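Local coordinates for xylose isomerase-like TIM barrel (Anabaena variabilis ATCC 29413, PDB 2QW5), which probably acts as a metal-dependent sugar isomerase or epimerase, binding a zinc ion and D-xylose at the mouth of a TIM barrel, at residues 132-137 / 183-188. Residues are numbered along the deposited sequence; the frame is centred on the assembly and turned at random.
Sequences IPYGVF and EPITHW. With ZN (zinc ion), chain D; XLS (D-xylose), chain C.
One wall of the D-xylose pocket of this TIM barrel is built where Y134 meets I185, on the neighbouring loops that follow strands 125-128 and 179-182. Y134 CD1 lies 4.0 Å from I185 CD1; the two side chains cross at about a right angle, the methyl approaching the ring obliquely. With CG of Y134 anti to its own nitrogen (chi1 172°), the ring reaches the sugar and lays one face against it, XLS C3 sitting 3.7 Å above the plane over the ring centre. Y134 OH is hydrogen-bonded to E189 OE1, on the same loop as W188, which would help hold the far end of the ring in place. I185 CD1 also packs against the sugar, 3.9 Å from XLS C2. E183 reaches the zinc on an extended chain: OE2 binds the metal at 2.1 Å, joined by D216, Q247 and E281, while OE1 accepts a 3.2 Å hydrogen bond from XLS O2. A water on the zinc donates to XLS O1, a second link between metal and sugar. Farther out, the loops meet at F137, whose ring presents its edge to the carbonyls of H187 and W188. There the second subunit closes in, R294 of that subunit hydrogen-bonding through its backbone O to H187 ND1 and through NH1 to W188 O. In this outer contact F137 CE1 comes within 3.5 Å of H187 O, which lies in the plane of the phenyl ring.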
ATOM      1  N   ILE A 132      11.432  19.018  -6.274  1.00 17.55           N
ATOM      2  CA  ILE A 132      10.534  18.234  -5.453  1.00 16.78           C
ATOM      3  C   ILE A 132      11.084  16.777  -5.587  1.00 18.44           C
ATOM      4  O   ILE A 132      11.402  16.369  -6.724  1.00 18.25           O
ATOM      5  CB  ILE A 132       9.091  18.272  -5.995  1.00 20.80           C
ATOM      6  CG1 ILE A 132       8.571  19.727  -6.131  1.00 23.90           C
ATOM      7  CG2 ILE A 132       8.148  17.419  -5.132  1.00 17.50           C
ATOM      8  CD1 ILE A 132       8.488  20.473  -4.837  1.00 22.03           C
ATOM      9  N   PRO A 133      11.208  16.030  -4.463  1.00 18.99           N
ATOM     10  CA  PRO A 133      11.675  14.627  -4.458  1.00 18.54           C
ATOM     11  C   PRO A 133      10.922  13.754  -5.442  1.00 18.68           C
ATOM     12  O   PRO A 133       9.705  13.778  -5.454  1.00 16.41           O
ATOM     13  CB  PRO A 133      11.390  14.177  -3.029  1.00 19.43           C
ATOM     14  CG  PRO A 133      11.600  15.402  -2.234  1.00 20.29           C
ATOM     15  CD  PRO A 133      10.961  16.480  -3.076  1.00 21.35           C
ATOM     16  N   TYR A 134      11.656  12.985  -6.250  1.00 20.35           N
ATOM     17  CA  TYR A 134      11.048  12.221  -7.319  1.00 16.63           C
ATOM     18  C   TYR A 134      10.148  11.119  -6.792  1.00 18.58           C
ATOM     19  O   TYR A 134      10.593  10.300  -6.000  1.00 16.67           O
ATOM     20  CB  TYR A 134      12.112  11.602  -8.237  1.00 18.67           C
ATOM     21  CG  TYR A 134      11.513  10.650  -9.235  1.00 21.07           C
ATOM     22  CD1 TYR A 134      10.871  11.122 -10.381  1.00 19.38           C
ATOM     23  CD2 TYR A 134      11.581   9.264  -9.037  1.00 19.08           C
ATOM     24  CE1 TYR A 134      10.298  10.261 -11.290  1.00 20.57           C
ATOM     25  CE2 TYR A 134      10.992   8.400  -9.932  1.00 20.26           C
ATOM     26  CZ  TYR A 134      10.365   8.897 -11.056  1.00 27.30           C
ATOM     27  OH  TYR A 134       9.809   8.024 -11.928  1.00 18.79           O
ATOM     28  N   GLY A 135       8.905  11.092  -7.279  1.00 20.30           N
ATOM     29  CA  GLY A 135       7.911  10.083  -6.895  1.00 18.41           C
ATOM     30  C   GLY A 135       7.376  10.105  -5.488  1.00 21.11           C
ATOM     31  O   GLY A 135       6.716   9.167  -5.120  1.00 24.39           O
ATOM     32  N   VAL A 136       7.597  11.192  -4.733  1.00 19.14           N
ATOM     33  CA  VAL A 136       7.195  11.297  -3.363  1.00 19.04           C
ATOM     34  C   VAL A 136       5.944  12.138  -3.377  1.00 20.70           C
ATOM     35  O   VAL A 136       5.984  13.354  -3.163  1.00 19.57           O
ATOM     36  CB  VAL A 136       8.308  11.916  -2.451  1.00 20.88           C
ATOM     37  CG1 VAL A 136       7.844  12.033  -0.974  1.00 21.41           C
ATOM     38  CG2 VAL A 136       9.603  11.092  -2.531  1.00 16.33           C
ATOM     39  N   PHE A 137       4.819  11.476  -3.626  1.00 20.35           N
ATOM     40  CA  PHE A 137       3.522  12.145  -3.623  1.00 18.85           C
ATOM     41  C   PHE A 137       3.199  12.448  -2.169  1.00 19.75           C
ATOM     42  O   PHE A 137       3.303  11.555  -1.337  1.00 22.29           O
ATOM     43  CB  PHE A 137       2.440  11.274  -4.293  1.00 19.34           C
ATOM     44  CG  PHE A 137       2.684  11.019  -5.752  1.00 14.89           C
ATOM     45  CD1 PHE A 137       2.186  11.856  -6.728  1.00 22.67           C
ATOM     46  CD2 PHE A 137       3.406   9.882  -6.149  1.00 22.84           C
ATOM     47  CE1 PHE A 137       2.403  11.576  -8.119  1.00 17.04           C
ATOM     48  CE2 PHE A 137       3.643   9.612  -7.487  1.00 15.57           C
ATOM     49  CZ  PHE A 137       3.134  10.448  -8.483  1.00 18.82           C
ATOM     50  N   GLU A 183      13.906  18.933 -14.715  1.00 17.86           N
ATOM     51  CA  GLU A 183      13.010  18.194 -15.598  1.00 17.22           C
ATOM     52  C   GLU A 183      11.531  18.258 -15.183  1.00 15.20           C
ATOM     53  O   GLU A 183      11.193  17.868 -14.069  1.00 15.39           O
ATOM     54  CB  GLU A 183      13.471  16.721 -15.635  1.00 17.12           C
ATOM     55  CG  GLU A 183      12.771  15.892 -16.723  1.00 17.23           C
ATOM     56  CD  GLU A 183      13.176  14.433 -16.726  1.00 24.08           C
ATOM     57  OE1 GLU A 183      13.745  13.976 -15.695  1.00 26.05           O
ATOM     58  OE2 GLU A 183      12.897  13.769 -17.779  1.00 17.81           O
ATOM     59  N   PRO A 184      10.648  18.780 -16.073  1.00 17.92           N
ATOM     60  CA  PRO A 184       9.213  18.597 -15.875  1.00 16.32           C
ATOM     61  C   PRO A 184       8.961  17.111 -16.115  1.00 17.73           C
ATOM     62  O   PRO A 184       9.468  16.569 -17.097  1.00 15.68           O
ATOM     63  CB  PRO A 184       8.573  19.427 -16.987  1.00 18.17           C
ATOM     64  CG  PRO A 184       9.662  20.261 -17.542  1.00 19.86           C
ATOM     65  CD  PRO A 184      10.915  19.534 -17.311  1.00 18.84           C
ATOM     66  N   ILE A 185       8.274  16.460 -15.184  1.00 16.50           N
ATOM     67  CA  ILE A 185       8.012  15.001 -15.247  1.00 15.84           C
ATOM     68  C   ILE A 185       6.515  14.801 -15.096  1.00 16.25           C
ATOM     69  O   ILE A 185       5.910  15.455 -14.272  1.00 18.65           O
ATOM     70  CB  ILE A 185       8.791  14.274 -14.136  1.00 14.05           C
ATOM     71  CG1 ILE A 185      10.282  14.226 -14.496  1.00 13.38           C
ATOM     72  CG2 ILE A 185       8.288  12.838 -13.900  1.00 13.18           C
ATOM     73  CD1 ILE A 185      11.207  13.712 -13.410  1.00 16.29           C
ATOM     74  N   THR A 186       5.952  13.873 -15.844  1.00 16.58           N
ATOM     75  CA  THR A 186       4.532  13.577 -15.834  1.00 16.87           C
ATOM     76  C   THR A 186       3.960  13.331 -14.454  1.00 16.82           C
ATOM     77  O   THR A 186       4.636  12.784 -13.582  1.00 16.85           O
ATOM     78  CB  THR A 186       4.172  12.344 -16.728  1.00 15.96           C
ATOM     79  OG1 THR A 186       2.753  12.124 -16.673  1.00 16.84           O
ATOM     80  CG2 THR A 186       4.889  11.056 -16.302  1.00 14.68           C
ATOM     81  N   HIS A 187       2.719  13.781 -14.266  1.00 16.87           N
ATOM     82  CA  HIS A 187       1.917  13.522 -13.055  1.00 14.04           C
ATOM     83  C   HIS A 187       1.852  12.022 -12.691  1.00 14.68           C
ATOM     84  O   HIS A 187       1.679  11.684 -11.534  1.00 14.26           O
ATOM     85  CB  HIS A 187       0.479  14.007 -13.254  1.00 16.85           C
ATOM     86  CG  HIS A 187      -0.292  13.217 -14.280  1.00 14.12           C
ATOM     87  ND1 HIS A 187      -1.147  12.191 -13.941  1.00 13.13           N
ATOM     88  CD2 HIS A 187      -0.270  13.253 -15.632  1.00 16.98           C
ATOM     89  CE1 HIS A 187      -1.644  11.662 -15.040  1.00 17.89           C
ATOM     90  NE2 HIS A 187      -1.127  12.285 -16.080  1.00 13.64           N
ATOM     91  N   TRP A 188       1.945  11.136 -13.690  1.00 15.05           N
ATOM     92  CA  TRP A 188       1.994   9.705 -13.432  1.00 16.38           C
ATOM     93  C   TRP A 188       3.155   9.286 -12.553  1.00 15.68           C
ATOM     94  O   TRP A 188       3.017   8.294 -11.829  1.00 14.96           O
ATOM     95  CB  TRP A 188       2.003   8.891 -14.723  1.00 15.15           C
ATOM     96  CG  TRP A 188       0.663   8.740 -15.364  1.00 12.64           C
ATOM     97  CD1 TRP A 188       0.279   9.256 -16.539  1.00 17.10           C
ATOM     98  CD2 TRP A 188      -0.474   8.019 -14.851  1.00 11.37           C
ATOM     99  NE1 TRP A 188      -1.012   8.905 -16.815  1.00 14.06           N
ATOM    100  CE2 TRP A 188      -1.493   8.120 -15.807  1.00 11.50           C
ATOM    101  CE3 TRP A 188      -0.716   7.272 -13.695  1.00 12.90           C
ATOM    102  CZ2 TRP A 188      -2.761   7.533 -15.627  1.00 15.49           C
ATOM    103  CZ3 TRP A 188      -1.971   6.650 -13.538  1.00 16.23           C
ATOM    104  CH2 TRP A 188      -2.973   6.808 -14.498  1.00 13.93           C
TER
HETATM  105 ZN    ZN D 400      13.692  12.108 -18.863  0.50 24.74          ZN
HETATM  106  C1  XLS C 401      12.415   9.718 -14.834  1.00 51.13           C
HETATM  107  C2  XLS C 401      13.342  10.426 -13.853  1.00 50.44           C
HETATM  108  C3  XLS C 401      13.810   9.529 -12.653  1.00 49.90           C
HETATM  109  C4  XLS C 401      15.244   9.760 -12.219  1.00 43.51           C
HETATM  110  O1  XLS C 401      11.317  10.323 -15.527  1.00 37.62           O
HETATM  111  O2  XLS C 401      14.423  11.073 -14.525  1.00 48.01           O
HETATM  112  O3  XLS C 401      13.704   8.109 -12.771  1.00 53.13           O
HETATM  113  O4  XLS C 401      15.432  11.133 -12.031  1.00 39.24           O
HETATM  114  O   HOH W   1      12.627  10.911 -17.618  1.00 27.65           O